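PDB 3LD9: thymidylate kinase from Ehrlichia chaffeensis, which probably catalyses the ATP-dependent phosphorylation of dTMP to dTDP, a step shared by the de novo and salvage pathways of dTTP synthesis. Local coordinates for residues V55-P60 / R93-K98; F87-R92 / D139-V144; D117-Y122 / S132-L137. All coordinates share one frame; numbering follows the deposited sequence.

Interaction 1. Residues V55-P60 / R93-K98; sequences VLTREP and REHFVK
NE2 of H95 lies 2.6 Å from OG1 of T57, a hydrogen bond and the shortest polar approach between V55-P60 and R93-K98. T57 sits on 54-58, one of the two edge strands of the parallel sheet within this chain, H95 on helix 81-105, and their side chains reach for each other from opposite directions. CG of H95 is anti to the backbone N (chi1 -173°), which carries the imidazole off the helix toward the strand. The methyl of T57 also touches the ring, with CG2 3.5 Å from H95 NE2.

The second ring nitrogen of H95, ND1, donates to OE1 of E59 over 2.8 Å, a nearly straight bond of 169° made to the anti lone pair of the carboxylate oxygen. OE1 lies almost in the ring plane, although the carboxylate itself is turned 48° against the imidazole. Two bonds at different nitrogens, both from the ring edge, fix the rotation of the imidazole and tie the end of the strand and the loop residue after it to the helix.

The other oxygen of E59, OE2, forms a salt bridge with R92, one residue before the helical segment, and a cis peptide joins E59 to P60. On the helix, the salt bridge between K98 NZ and E94 OE2 (2.6 Å) lies beside S83 and D80 of the second subunit, at the assembly interface.

These elements belong to the P-loop kinase fold, and the side chain of R58 is about 7 Å from that of T35, which is predicted to bind ATP. A buried chain of polar contacts thus runs from T57 through H95 and E59 to R92: the carboxylate would tend to polarise the imidazole through ND1, while the salt bridge with R92 probably offsets the carboxylate's charge.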
ATOM      1  N   VAL A  55      11.196   0.429  15.384  1.00 25.02           N
ATOM      2  CA  VAL A  55      10.008   0.452  14.570  1.00 24.62           C
ATOM      3  C   VAL A  55       8.843   0.056  15.464  1.00 23.62           C
ATOM      4  O   VAL A  55       8.806  -1.047  15.980  1.00 23.56           O
ATOM      5  CB  VAL A  55      10.134  -0.560  13.402  1.00 24.70           C
ATOM      6  CG1 VAL A  55       8.817  -0.639  12.600  1.00 24.22           C
ATOM      7  CG2 VAL A  55      11.330  -0.201  12.481  1.00 25.89           C
ATOM      8  N   LEU A  56       7.915   0.975  15.694  1.00 23.87           N
ATOM      9  CA  LEU A  56       6.723   0.687  16.504  1.00 22.55           C
ATOM     10  C   LEU A  56       5.588   0.424  15.542  1.00 21.55           C
ATOM     11  O   LEU A  56       5.335   1.235  14.673  1.00 20.39           O
ATOM     12  CB  LEU A  56       6.357   1.873  17.410  1.00 22.97           C
ATOM     13  CG  LEU A  56       5.100   1.681  18.294  1.00 23.85           C
ATOM     14  CD1 LEU A  56       5.285   0.496  19.228  1.00 23.85           C
ATOM     15  CD2 LEU A  56       4.795   2.952  19.103  1.00 25.15           C
ATOM     16  N   THR A  57       4.891  -0.692  15.725  1.00 21.12           N
ATOM     17  CA  THR A  57       3.809  -1.080  14.844  1.00 20.79           C
ATOM     18  C   THR A  57       2.722  -1.803  15.662  1.00 21.62           C
ATOM     19  O   THR A  57       2.830  -1.920  16.878  1.00 19.80           O
ATOM     20  CB  THR A  57       4.397  -1.911  13.692  1.00 20.91           C
ATOM     21  OG1 THR A  57       3.436  -2.062  12.635  1.00 22.68           O
ATOM     22  CG2 THR A  57       4.936  -3.289  14.182  1.00 19.35           C
ATOM     23  N   ARG A  58       1.659  -2.246  15.002  1.00 21.77           N
ATOM     24  CA  ARG A  58       0.551  -2.848  15.669  1.00 22.94           C
ATOM     25  C   ARG A  58      -0.288  -3.691  14.689  1.00 22.80           C
ATOM     26  O   ARG A  58      -0.277  -3.462  13.473  1.00 22.91           O
ATOM     27  CB  ARG A  58      -0.339  -1.748  16.262  1.00 24.13           C
ATOM     28  CG  ARG A  58      -1.131  -1.005  15.185  1.00 28.05           C
ATOM     29  CD  ARG A  58      -1.934   0.155  15.743  1.00 35.16           C
ATOM     30  NE  ARG A  58      -2.920   0.596  14.742  1.00 41.92           N
ATOM     31  CZ  ARG A  58      -4.043   1.277  14.998  1.00 44.28           C
ATOM     32  NH1 ARG A  58      -4.370   1.621  16.244  1.00 46.48           N
ATOM     33  NH2 ARG A  58      -4.845   1.619  13.991  1.00 43.95           N
ATOM     34  N   GLU A  59      -1.043  -4.619  15.235  1.00 22.83           N
ATOM     35  CA  GLU A  59      -2.018  -5.372  14.476  1.00 23.09           C
ATOM     36  C   GLU A  59      -3.358  -5.310  15.228  1.00 23.95           C
ATOM     37  O   GLU A  59      -3.373  -5.123  16.435  1.00 24.03           O
ATOM     38  CB  GLU A  59      -1.583  -6.843  14.319  1.00 23.13           C
ATOM     39  CG  GLU A  59      -0.251  -7.019  13.588  1.00 22.60           C
ATOM     40  CD  GLU A  59      -0.045  -8.421  13.052  1.00 23.80           C
ATOM     41  OE1 GLU A  59       0.835  -8.569  12.196  1.00 23.60           O
ATOM     42  OE2 GLU A  59      -0.728  -9.376  13.498  1.00 24.54           O
ATOM     43  N   PRO A  60      -4.477  -5.464  14.511  1.00 24.01           N
ATOM     44  CA  PRO A  60      -4.504  -5.492  13.046  1.00 23.00           C
ATOM     45  C   PRO A  60      -4.222  -4.094  12.510  1.00 22.20           C
ATOM     46  O   PRO A  60      -4.788  -3.145  12.992  1.00 23.54           O
ATOM     47  CB  PRO A  60      -5.914  -5.925  12.724  1.00 23.81           C
ATOM     48  CG  PRO A  60      -6.740  -5.572  13.904  1.00 25.08           C
ATOM     49  CD  PRO A  60      -5.812  -5.620  15.110  1.00 25.28           C
ATOM     50  N   ARG A  93       0.173 -11.488   7.316  1.00 17.73           N
ATOM     51  CA  ARG A  93       1.085 -11.782   6.209  1.00 18.76           C
ATOM     52  C   ARG A  93       1.596 -10.503   5.565  1.00 18.33           C
ATOM     53  O   ARG A  93       2.800 -10.324   5.399  1.00 18.11           O
ATOM     54  CB  ARG A  93       0.426 -12.686   5.151  1.00 18.92           C
ATOM     55  CG  ARG A  93       1.321 -13.067   3.972  1.00 18.05           C
ATOM     56  CD  ARG A  93       2.589 -13.756   4.418  1.00 17.43           C
ATOM     57  NE  ARG A  93       3.464 -13.987   3.279  1.00 18.83           N
ATOM     58  CZ  ARG A  93       4.715 -14.446   3.383  1.00 22.48           C
ATOM     59  NH1 ARG A  93       5.248 -14.710   4.554  1.00 24.24           N
ATOM     60  NH2 ARG A  93       5.441 -14.648   2.308  1.00 23.19           N
ATOM     61  N   GLU A  94       0.684  -9.616   5.210  1.00 18.61           N
ATOM     62  CA  GLU A  94       1.068  -8.324   4.640  1.00 19.34           C
ATOM     63  C   GLU A  94       2.043  -7.548   5.538  1.00 18.88           C
ATOM     64  O   GLU A  94       3.075  -7.015   5.079  1.00 19.00           O
ATOM     65  CB  GLU A  94      -0.170  -7.454   4.398  1.00 20.10           C
ATOM     66  CG  GLU A  94      -0.857  -7.609   3.034  1.00 22.48           C
ATOM     67  CD  GLU A  94       0.057  -7.385   1.842  1.00 24.53           C
ATOM     68  OE1 GLU A  94       0.537  -8.397   1.263  1.00 26.25           O
ATOM     69  OE2 GLU A  94       0.299  -6.201   1.483  1.00 26.05           O
ATOM     70  N   HIS A  95       1.689  -7.478   6.808  1.00 17.93           N
ATOM     71  CA  HIS A  95       2.449  -6.739   7.795  1.00 17.90           C
ATOM     72  C   HIS A  95       3.827  -7.350   7.998  1.00 19.00           C
ATOM     73  O   HIS A  95       4.833  -6.647   8.088  1.00 18.39           O
ATOM     74  CB  HIS A  95       1.677  -6.747   9.088  1.00 18.23           C
ATOM     75  CG  HIS A  95       2.243  -5.882  10.167  1.00 17.41           C
ATOM     76  ND1 HIS A  95       2.074  -6.174  11.495  1.00 17.43           N
ATOM     77  CD2 HIS A  95       2.928  -4.720  10.121  1.00 18.97           C
ATOM     78  CE1 HIS A  95       2.619  -5.218  12.226  1.00 20.91           C
ATOM     79  NE2 HIS A  95       3.152  -4.321  11.415  1.00 16.82           N
ATOM     80  N   PHE A  96       3.868  -8.672   8.073  1.00 19.59           N
ATOM     81  CA  PHE A  96       5.129  -9.338   8.264  1.00 20.45           C
ATOM     82  C   PHE A  96       6.071  -9.106   7.094  1.00 20.98           C
ATOM     83  O   PHE A  96       7.249  -8.798   7.308  1.00 21.57           O
ATOM     84  CB  PHE A  96       4.949 -10.825   8.467  1.00 20.52           C
ATOM     85  CG  PHE A  96       6.225 -11.517   8.762  1.00 20.64           C
ATOM     86  CD1 PHE A  96       6.826 -11.367   9.997  1.00 22.63           C
ATOM     87  CD2 PHE A  96       6.843 -12.290   7.817  1.00 23.33           C
ATOM     88  CE1 PHE A  96       8.025 -11.985  10.289  1.00 24.02           C
ATOM     89  CE2 PHE A  96       8.055 -12.902   8.090  1.00 24.53           C
ATOM     90  CZ  PHE A  96       8.641 -12.758   9.346  1.00 24.51           C
ATOM     91  N   VAL A  97       5.564  -9.275   5.878  1.00 21.10           N
ATOM     92  CA  VAL A  97       6.409  -9.174   4.695  1.00 22.23           C
ATOM     93  C   VAL A  97       6.832  -7.717   4.408  1.00 22.43           C
ATOM     94  O   VAL A  97       7.964  -7.469   4.036  1.00 21.71           O
ATOM     95  CB  VAL A  97       5.732  -9.820   3.443  1.00 23.01           C
ATOM     96  CG1 VAL A  97       6.587  -9.568   2.191  1.00 24.19           C
ATOM     97  CG2 VAL A  97       5.580 -11.335   3.638  1.00 23.64           C
ATOM     98  N   LYS A  98       5.934  -6.754   4.622  1.00 21.28           N
ATOM     99  CA  LYS A  98       6.238  -5.377   4.282  1.00 22.41           C
ATOM    100  C   LYS A  98       6.989  -4.625   5.370  1.00 21.76           C
ATOM    101  O   LYS A  98       7.873  -3.852   5.050  1.00 21.11           O
ATOM    102  CB  LYS A  98       4.960  -4.651   3.804  1.00 22.14           C
ATOM    103  CG  LYS A  98       4.518  -5.248   2.403  1.00 26.64           C
ATOM    104  CD  LYS A  98       3.223  -4.681   1.843  1.00 29.82           C
ATOM    105  CE  LYS A  98       2.995  -5.075   0.357  1.00 33.19           C
ATOM    106  NZ  LYS A  98       2.496  -6.471   0.146  1.00 31.54           N
TER

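Interaction 2. Residues F87-R92 / D139-V144; sequences FFIAMR and DLVIDV
V141, at the end of helix 131-141, meets helix 81-105 with both of its methyls, one for each of two residues. CG1 lies 3.7 Å from CG2 of I89, the two side chains crossing at about a right angle. CG2 of V141 rests 3.9 Å from CG of R92 and 4.1 Å from its CD, so it touches the aliphatic part of the arginine. This division follows from chi1 of -58°, which sets CG1 anti to the carbonyl carbon and turns CG2 between the backbone N and that carbon. The carbonyl O of V141 takes a hydrogen bond from R93 NH1, next along the opposing helix. L86 of the second subunit packs on V141 and A90, so the contact lies beside the subunit interface.

I142 is the first residue to leave helical backbone angles. Its CB is directed at the helix, and CG2 is 4.0 Å from R92 CG. D143 then turns to another partner, OD1 forming a salt bridge with K101 of helix 81-105.

The arginine bends at chi3 (-56°), carrying its guanidinium past the apolar patch. NH1 is hydrogen-bonded to N138 OD1 and T119 OG1, while F115 makes a cation-pi contact with the group.

All four touching residues are buried, and they meet through van der Waals contact alone: R92 lends methylenes to the helix packing while its charged end is met by the carboxylate of E59 and by polar and aromatic neighbours.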
ATOM      1  N   PHE A  87      -9.147 -12.960   7.953  1.00 16.54           N
ATOM      2  CA  PHE A  87      -8.782 -11.582   7.596  1.00 16.83           C
ATOM      3  C   PHE A  87      -7.548 -11.190   8.394  1.00 16.27           C
ATOM      4  O   PHE A  87      -6.603 -10.623   7.822  1.00 17.29           O
ATOM      5  CB  PHE A  87      -9.891 -10.557   7.832  1.00 17.12           C
ATOM      6  CG  PHE A  87     -10.897 -10.486   6.735  1.00 14.96           C
ATOM      7  CD1 PHE A  87     -10.555 -10.004   5.498  1.00 16.00           C
ATOM      8  CD2 PHE A  87     -12.214 -10.850   6.972  1.00 15.64           C
ATOM      9  CE1 PHE A  87     -11.516  -9.922   4.467  1.00 14.24           C
ATOM     10  CE2 PHE A  87     -13.159 -10.802   5.986  1.00 14.78           C
ATOM     11  CZ  PHE A  87     -12.814 -10.338   4.722  1.00 16.32           C
ATOM     12  N   PHE A  88      -7.520 -11.524   9.677  1.00 17.12           N
ATOM     13  CA  PHE A  88      -6.364 -11.164  10.524  1.00 17.87           C
ATOM     14  C   PHE A  88      -5.078 -11.863  10.092  1.00 16.95           C
ATOM     15  O   PHE A  88      -4.002 -11.318  10.246  1.00 16.22           O
ATOM     16  CB  PHE A  88      -6.578 -11.470  12.014  1.00 19.22           C
ATOM     17  CG  PHE A  88      -7.652 -10.653  12.689  1.00 21.77           C
ATOM     18  CD1 PHE A  88      -8.062  -9.434  12.196  1.00 22.65           C
ATOM     19  CD2 PHE A  88      -8.225 -11.137  13.870  1.00 24.84           C
ATOM     20  CE1 PHE A  88      -9.061  -8.710  12.844  1.00 25.33           C
ATOM     21  CE2 PHE A  88      -9.197 -10.417  14.552  1.00 26.68           C
ATOM     22  CZ  PHE A  88      -9.630  -9.197  14.024  1.00 26.43           C
ATOM     23  N   ILE A  89      -5.200 -13.090   9.594  1.00 17.14           N
ATOM     24  CA  ILE A  89      -4.041 -13.856   9.149  1.00 16.85           C
ATOM     25  C   ILE A  89      -3.522 -13.257   7.813  1.00 16.58           C
ATOM     26  O   ILE A  89      -2.325 -13.051   7.644  1.00 16.00           O
ATOM     27  CB  ILE A  89      -4.376 -15.362   9.081  1.00 17.20           C
ATOM     28  CG1 ILE A  89      -4.653 -15.910  10.487  1.00 18.70           C
ATOM     29  CG2 ILE A  89      -3.256 -16.133   8.436  1.00 17.90           C
ATOM     30  CD1 ILE A  89      -3.391 -16.024  11.403  1.00 19.14           C
ATOM     31  N   ALA A  90      -4.427 -12.904   6.908  1.00 16.37           N
ATOM     32  CA  ALA A  90      -4.035 -12.188   5.684  1.00 16.52           C
ATOM     33  C   ALA A  90      -3.302 -10.856   5.965  1.00 16.12           C
ATOM     34  O   ALA A  90      -2.293 -10.551   5.359  1.00 15.71           O
ATOM     35  CB  ALA A  90      -5.260 -11.937   4.804  1.00 15.54           C
ATOM     36  N   MET A  91      -3.817 -10.089   6.901  1.00 16.53           N
ATOM     37  CA  MET A  91      -3.227  -8.786   7.265  1.00 16.10           C
ATOM     38  C   MET A  91      -1.863  -8.984   7.908  1.00 15.88           C
ATOM     39  O   MET A  91      -0.916  -8.217   7.658  1.00 14.62           O
ATOM     40  CB  MET A  91      -4.172  -8.042   8.225  1.00 15.81           C
ATOM     41  CG  MET A  91      -5.480  -7.628   7.555  1.00 18.09           C
ATOM     42  SD  MET A  91      -6.835  -7.182   8.679  1.00 23.82           S
ATOM     43  CE  MET A  91      -6.268  -5.552   9.074  1.00 14.65           C
ATOM     44  N   ARG A  92      -1.769 -10.021   8.736  1.00 16.40           N
ATOM     45  CA  ARG A  92      -0.498 -10.420   9.392  1.00 16.57           C
ATOM     46  C   ARG A  92       0.570 -10.759   8.347  1.00 17.39           C
ATOM     47  O   ARG A  92       1.702 -10.294   8.438  1.00 16.53           O
ATOM     48  CB  ARG A  92      -0.704 -11.612  10.308  1.00 17.09           C
ATOM     49  CG  ARG A  92       0.609 -12.110  10.946  1.00 18.00           C
ATOM     50  CD  ARG A  92       0.364 -12.925  12.201  1.00 19.51           C
ATOM     51  NE  ARG A  92      -0.408 -12.099  13.107  1.00 19.64           N
ATOM     52  CZ  ARG A  92      -1.384 -12.486  13.895  1.00 20.69           C
ATOM     53  NH1 ARG A  92      -1.751 -13.745  13.995  1.00 22.24           N
ATOM     54  NH2 ARG A  92      -2.003 -11.553  14.604  1.00 22.93           N
ATOM     55  N   ASP A 139       2.128 -19.974  11.464  1.00 28.83           N
ATOM     56  CA  ASP A 139       3.422 -20.423  10.934  1.00 29.66           C
ATOM     57  C   ASP A 139       3.471 -20.354   9.419  1.00 28.90           C
ATOM     58  O   ASP A 139       4.551 -20.280   8.838  1.00 28.31           O
ATOM     59  CB  ASP A 139       3.793 -21.846  11.352  1.00 32.45           C
ATOM     60  CG  ASP A 139       5.288 -22.152  11.089  1.00 36.92           C
ATOM     61  OD1 ASP A 139       5.580 -23.232  10.558  1.00 43.45           O
ATOM     62  OD2 ASP A 139       6.174 -21.286  11.375  1.00 41.71           O
ATOM     63  N   LEU A 140       2.302 -20.425   8.789  1.00 27.09           N
ATOM     64  CA  LEU A 140       2.208 -20.289   7.365  1.00 26.83           C
ATOM     65  C   LEU A 140       2.615 -18.879   6.976  1.00 25.03           C
ATOM     66  O   LEU A 140       3.261 -18.699   5.960  1.00 25.11           O
ATOM     67  CB  LEU A 140       0.769 -20.572   6.875  1.00 26.67           C
ATOM     68  CG  LEU A 140       0.510 -20.451   5.375  1.00 27.73           C
ATOM     69  CD1 LEU A 140       1.162 -21.630   4.595  1.00 30.98           C
ATOM     70  CD2 LEU A 140      -0.973 -20.393   5.122  1.00 27.14           C
ATOM     71  N   VAL A 141       2.258 -17.880   7.782  1.00 24.00           N
ATOM     72  CA  VAL A 141       2.454 -16.468   7.360  1.00 22.18           C
ATOM     73  C   VAL A 141       3.681 -15.758   7.881  1.00 23.02           C
ATOM     74  O   VAL A 141       4.050 -14.721   7.345  1.00 23.44           O
ATOM     75  CB  VAL A 141       1.204 -15.620   7.579  1.00 20.79           C
ATOM     76  CG1 VAL A 141       0.025 -16.239   6.800  1.00 19.57           C
ATOM     77  CG2 VAL A 141       0.873 -15.453   9.037  1.00 18.61           C
ATOM     78  N   ILE A 142       4.343 -16.293   8.898  1.00 24.00           N
ATOM     79  CA  ILE A 142       5.565 -15.672   9.409  1.00 24.73           C
ATOM     80  C   ILE A 142       6.685 -16.702   9.504  1.00 26.50           C
ATOM     81  O   ILE A 142       6.414 -17.856   9.708  1.00 27.72           O
ATOM     82  CB  ILE A 142       5.331 -15.009  10.802  1.00 24.28           C
ATOM     83  CG1 ILE A 142       5.207 -16.043  11.921  1.00 24.47           C
ATOM     84  CG2 ILE A 142       4.062 -14.137  10.781  1.00 24.02           C
ATOM     85  CD1 ILE A 142       5.109 -15.410  13.318  1.00 24.57           C
ATOM     86  N   ASP A 143       7.935 -16.274   9.375  1.00 27.56           N
ATOM     87  CA  ASP A 143       9.084 -17.168   9.523  1.00 29.87           C
ATOM     88  C   ASP A 143      10.127 -16.677  10.564  1.00 30.51           C
ATOM     89  O   ASP A 143      11.229 -17.212  10.658  1.00 31.70           O
ATOM     90  CB  ASP A 143       9.719 -17.449   8.154  1.00 30.90           C
ATOM     91  CG  ASP A 143      10.188 -16.192   7.428  1.00 32.09           C
ATOM     92  OD1 ASP A 143      10.489 -15.156   8.063  1.00 32.22           O
ATOM     93  OD2 ASP A 143      10.269 -16.252   6.179  1.00 37.67           O
ATOM     94  N   VAL A 144       9.755 -15.671  11.346  1.00 29.58           N
ATOM     95  CA  VAL A 144      10.529 -15.213  12.472  1.00 30.50           C
ATOM     96  C   VAL A 144       9.525 -14.958  13.606  1.00 30.49           C
ATOM     97  O   VAL A 144       8.588 -14.178  13.427  1.00 29.25           O
ATOM     98  CB  VAL A 144      11.285 -13.903  12.153  1.00 30.23           C
ATOM     99  CG1 VAL A 144      12.074 -13.434  13.364  1.00 31.87           C
ATOM    100  CG2 VAL A 144      12.234 -14.087  10.962  1.00 31.27           C
TER

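Interaction 3. Residues D117-Y122 / S132-L137; sequences DSTIAY and SLIDQL
I134 packs against T119 and I120 across an antiparallel helix hairpin, formed by helices 116-126 and 131-141 and the short turn that joins them. The axes of the two segments are 9.9 Å apart and run at 161°, and the CA atoms of I120 and I134 mark the closest backbone approach.

Traced outward, I134 finds a partner at once: its CB is 3.8 Å from I120 CD1. With chi1 at -64° its CG2 stands anti to the backbone N and meets two partners, 3.6 Å from I120 CD1 and 3.9 Å from the methyl CG2 of T119. The other branch runs on through CG1 in an extended form (chi2 177°), which brings the terminal CD1 to 3.8 Å from the carbonyl O of T119.

L85 of helix 81-105 touches both T119 and I134, and I186 of helix 173-189 packs on I120. L133 and L137 face the second subunit, meeting its L140 and L137, so helix 131-141 also serves the subunit interface.

The side chain of the exposed D135 crosses that of I120 obliquely, with the carboxylate oxygen OD2 3.6 Å from I120 CD1.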
ATOM      1  N   ASP A 117      -0.162 -14.138  19.526  1.00 25.13           N
ATOM      2  CA  ASP A 117      -0.784 -14.693  20.731  1.00 26.63           C
ATOM      3  C   ASP A 117      -2.207 -14.141  20.960  1.00 26.55           C
ATOM      4  O   ASP A 117      -3.069 -14.852  21.467  1.00 26.14           O
ATOM      5  CB  ASP A 117       0.113 -14.486  21.967  1.00 27.45           C
ATOM      6  CG  ASP A 117       1.494 -15.063  21.773  1.00 27.56           C
ATOM      7  OD1 ASP A 117       1.594 -16.262  21.397  1.00 28.13           O
ATOM      8  OD2 ASP A 117       2.471 -14.312  21.962  1.00 26.52           O
ATOM      9  N   SER A 118      -2.456 -12.889  20.582  1.00 25.31           N
ATOM     10  CA  SER A 118      -3.833 -12.385  20.619  1.00 26.51           C
ATOM     11  C   SER A 118      -4.781 -13.293  19.829  1.00 25.73           C
ATOM     12  O   SER A 118      -5.906 -13.533  20.240  1.00 25.95           O
ATOM     13  CB  SER A 118      -3.915 -10.938  20.107  1.00 25.36           C
ATOM     14  OG  SER A 118      -3.430 -10.055  21.156  1.00 31.34           O
ATOM     15  N   THR A 119      -4.311 -13.788  18.695  1.00 25.33           N
ATOM     16  CA  THR A 119      -5.153 -14.597  17.813  1.00 25.27           C
ATOM     17  C   THR A 119      -5.530 -15.910  18.440  1.00 26.39           C
ATOM     18  O   THR A 119      -6.678 -16.321  18.346  1.00 28.67           O
ATOM     19  CB  THR A 119      -4.488 -14.844  16.450  1.00 23.76           C
ATOM     20  OG1 THR A 119      -3.961 -13.611  15.970  1.00 24.18           O
ATOM     21  CG2 THR A 119      -5.510 -15.354  15.472  1.00 22.37           C
ATOM     22  N   ILE A 120      -4.593 -16.567  19.109  1.00 27.55           N
ATOM     23  CA  ILE A 120      -4.911 -17.791  19.879  1.00 28.50           C
ATOM     24  C   ILE A 120      -5.884 -17.504  21.018  1.00 29.52           C
ATOM     25  O   ILE A 120      -6.876 -18.227  21.220  1.00 30.82           O
ATOM     26  CB  ILE A 120      -3.615 -18.434  20.474  1.00 29.68           C
ATOM     27  CG1 ILE A 120      -2.822 -19.143  19.364  1.00 29.56           C
ATOM     28  CG2 ILE A 120      -3.957 -19.390  21.588  1.00 29.22           C
ATOM     29  CD1 ILE A 120      -3.399 -20.532  19.006  1.00 30.21           C
ATOM     30  N   ALA A 121      -5.614 -16.440  21.772  1.00 29.34           N
ATOM     31  CA  ALA A 121      -6.467 -16.111  22.906  1.00 30.48           C
ATOM     32  C   ALA A 121      -7.882 -15.708  22.481  1.00 30.22           C
ATOM     33  O   ALA A 121      -8.853 -16.177  23.046  1.00 30.70           O
ATOM     34  CB  ALA A 121      -5.804 -15.010  23.794  1.00 29.96           C
ATOM     35  N   TYR A 122      -7.998 -14.834  21.487  1.00 29.56           N
ATOM     36  CA  TYR A 122      -9.313 -14.361  21.075  1.00 29.93           C
ATOM     37  C   TYR A 122     -10.016 -15.334  20.130  1.00 30.56           C
ATOM     38  O   TYR A 122     -11.154 -15.741  20.404  1.00 31.10           O
ATOM     39  CB  TYR A 122      -9.230 -12.972  20.464  1.00 29.03           C
ATOM     40  CG  TYR A 122      -9.137 -11.893  21.518  1.00 29.88           C
ATOM     41  CD1 TYR A 122      -7.905 -11.474  22.033  1.00 28.61           C
ATOM     42  CD2 TYR A 122     -10.289 -11.329  22.036  1.00 31.26           C
ATOM     43  CE1 TYR A 122      -7.838 -10.482  22.999  1.00 28.38           C
ATOM     44  CE2 TYR A 122     -10.236 -10.356  23.009  1.00 31.92           C
ATOM     45  CZ  TYR A 122      -9.021  -9.930  23.486  1.00 32.40           C
ATOM     46  OH  TYR A 122      -9.036  -8.971  24.484  1.00 36.89           O
ATOM     47  N   SER A 132      -4.811 -25.507  17.023  1.00 39.03           N
ATOM     48  CA  SER A 132      -3.798 -26.092  16.164  1.00 39.17           C
ATOM     49  C   SER A 132      -3.888 -25.502  14.773  1.00 37.31           C
ATOM     50  O   SER A 132      -2.856 -25.233  14.161  1.00 37.42           O
ATOM     51  CB  SER A 132      -3.886 -27.621  16.139  1.00 41.34           C
ATOM     52  OG  SER A 132      -5.018 -28.047  15.414  1.00 44.58           O
ATOM     53  N   LEU A 133      -5.104 -25.238  14.284  1.00 35.94           N
ATOM     54  CA  LEU A 133      -5.278 -24.536  13.009  1.00 32.95           C
ATOM     55  C   LEU A 133      -4.672 -23.139  13.031  1.00 31.38           C
ATOM     56  O   LEU A 133      -4.025 -22.701  12.046  1.00 30.59           O
ATOM     57  CB  LEU A 133      -6.761 -24.452  12.640  1.00 32.90           C
ATOM     58  CG  LEU A 133      -7.225 -23.454  11.569  1.00 30.75           C
ATOM     59  CD1 LEU A 133      -6.630 -23.798  10.197  1.00 30.38           C
ATOM     60  CD2 LEU A 133      -8.748 -23.434  11.515  1.00 31.25           C
ATOM     61  N   ILE A 134      -4.887 -22.424  14.136  1.00 30.35           N
ATOM     62  CA  ILE A 134      -4.393 -21.056  14.300  1.00 28.26           C
ATOM     63  C   ILE A 134      -2.868 -21.064  14.374  1.00 28.21           C
ATOM     64  O   ILE A 134      -2.225 -20.208  13.771  1.00 26.72           O
ATOM     65  CB  ILE A 134      -5.019 -20.380  15.558  1.00 28.69           C
ATOM     66  CG1 ILE A 134      -6.532 -20.235  15.367  1.00 27.76           C
ATOM     67  CG2 ILE A 134      -4.368 -19.034  15.843  1.00 26.73           C
ATOM     68  CD1 ILE A 134      -7.276 -19.663  16.549  1.00 27.51           C
ATOM     69  N   ASP A 135      -2.281 -22.039  15.091  1.00 29.22           N
ATOM     70  CA  ASP A 135      -0.830 -22.211  15.047  1.00 30.01           C
ATOM     71  C   ASP A 135      -0.296 -22.410  13.613  1.00 29.38           C
ATOM     72  O   ASP A 135       0.714 -21.806  13.216  1.00 28.48           O
ATOM     73  CB  ASP A 135      -0.374 -23.385  15.928  1.00 31.86           C
ATOM     74  CG  ASP A 135      -0.355 -23.045  17.402  1.00 34.34           C
ATOM     75  OD1 ASP A 135      -0.368 -24.014  18.193  1.00 40.77           O
ATOM     76  OD2 ASP A 135      -0.309 -21.839  17.778  1.00 34.36           O
ATOM     77  N   GLN A 136      -0.978 -23.262  12.855  1.00 29.87           N
ATOM     78  CA  GLN A 136      -0.584 -23.554  11.484  1.00 30.59           C
ATOM     79  C   GLN A 136      -0.685 -22.299  10.596  1.00 28.56           C
ATOM     80  O   GLN A 136       0.196 -22.061   9.794  1.00 28.32           O
ATOM     81  CB  GLN A 136      -1.437 -24.679  10.872  1.00 31.17           C
ATOM     82  CG  GLN A 136      -1.217 -26.087  11.444  1.00 36.43           C
ATOM     83  CD  GLN A 136      -2.208 -27.099  10.857  1.00 40.95           C
ATOM     84  OE1 GLN A 136      -2.933 -26.797   9.900  1.00 42.76           O
ATOM     85  NE2 GLN A 136      -2.238 -28.301  11.423  1.00 46.41           N
ATOM     86  N   LEU A 137      -1.772 -21.546  10.736  1.00 27.51           N
ATOM     87  CA  LEU A 137      -2.000 -20.348   9.953  1.00 26.36           C
ATOM     88  C   LEU A 137      -0.938 -19.295  10.239  1.00 26.32           C
ATOM     89  O   LEU A 137      -0.382 -18.704   9.325  1.00 25.64           O
ATOM     90  CB  LEU A 137      -3.396 -19.800  10.228  1.00 25.86           C
ATOM     91  CG  LEU A 137      -4.545 -20.594   9.588  1.00 26.10           C
ATOM     92  CD1 LEU A 137      -5.917 -20.063  10.060  1.00 22.96           C
ATOM     93  CD2 LEU A 137      -4.432 -20.569   8.090  1.00 23.49           C
TER

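Overall arrangement
Followed from the N terminus, the chain leaves strand 54-58 and returns on helix 81-105, where 93-98 closes interaction 1. Interaction 2 has already opened just before on that helix, at 87-92, so the two cross, and the E59-R92 salt bridge joins them directly. Before 139-144 closes interaction 2, the chain passes through strand 109-113 and the hairpin of interaction 3, which is nested inside that loop. Interactions 2 and 3 share helix 131-141, whereas interactions 1 and 3 lie in series, their centres about 17 Å apart. Helix 81-105 thus connects the sheet edge to the helical hairpin, and all three contacts border the second subunit.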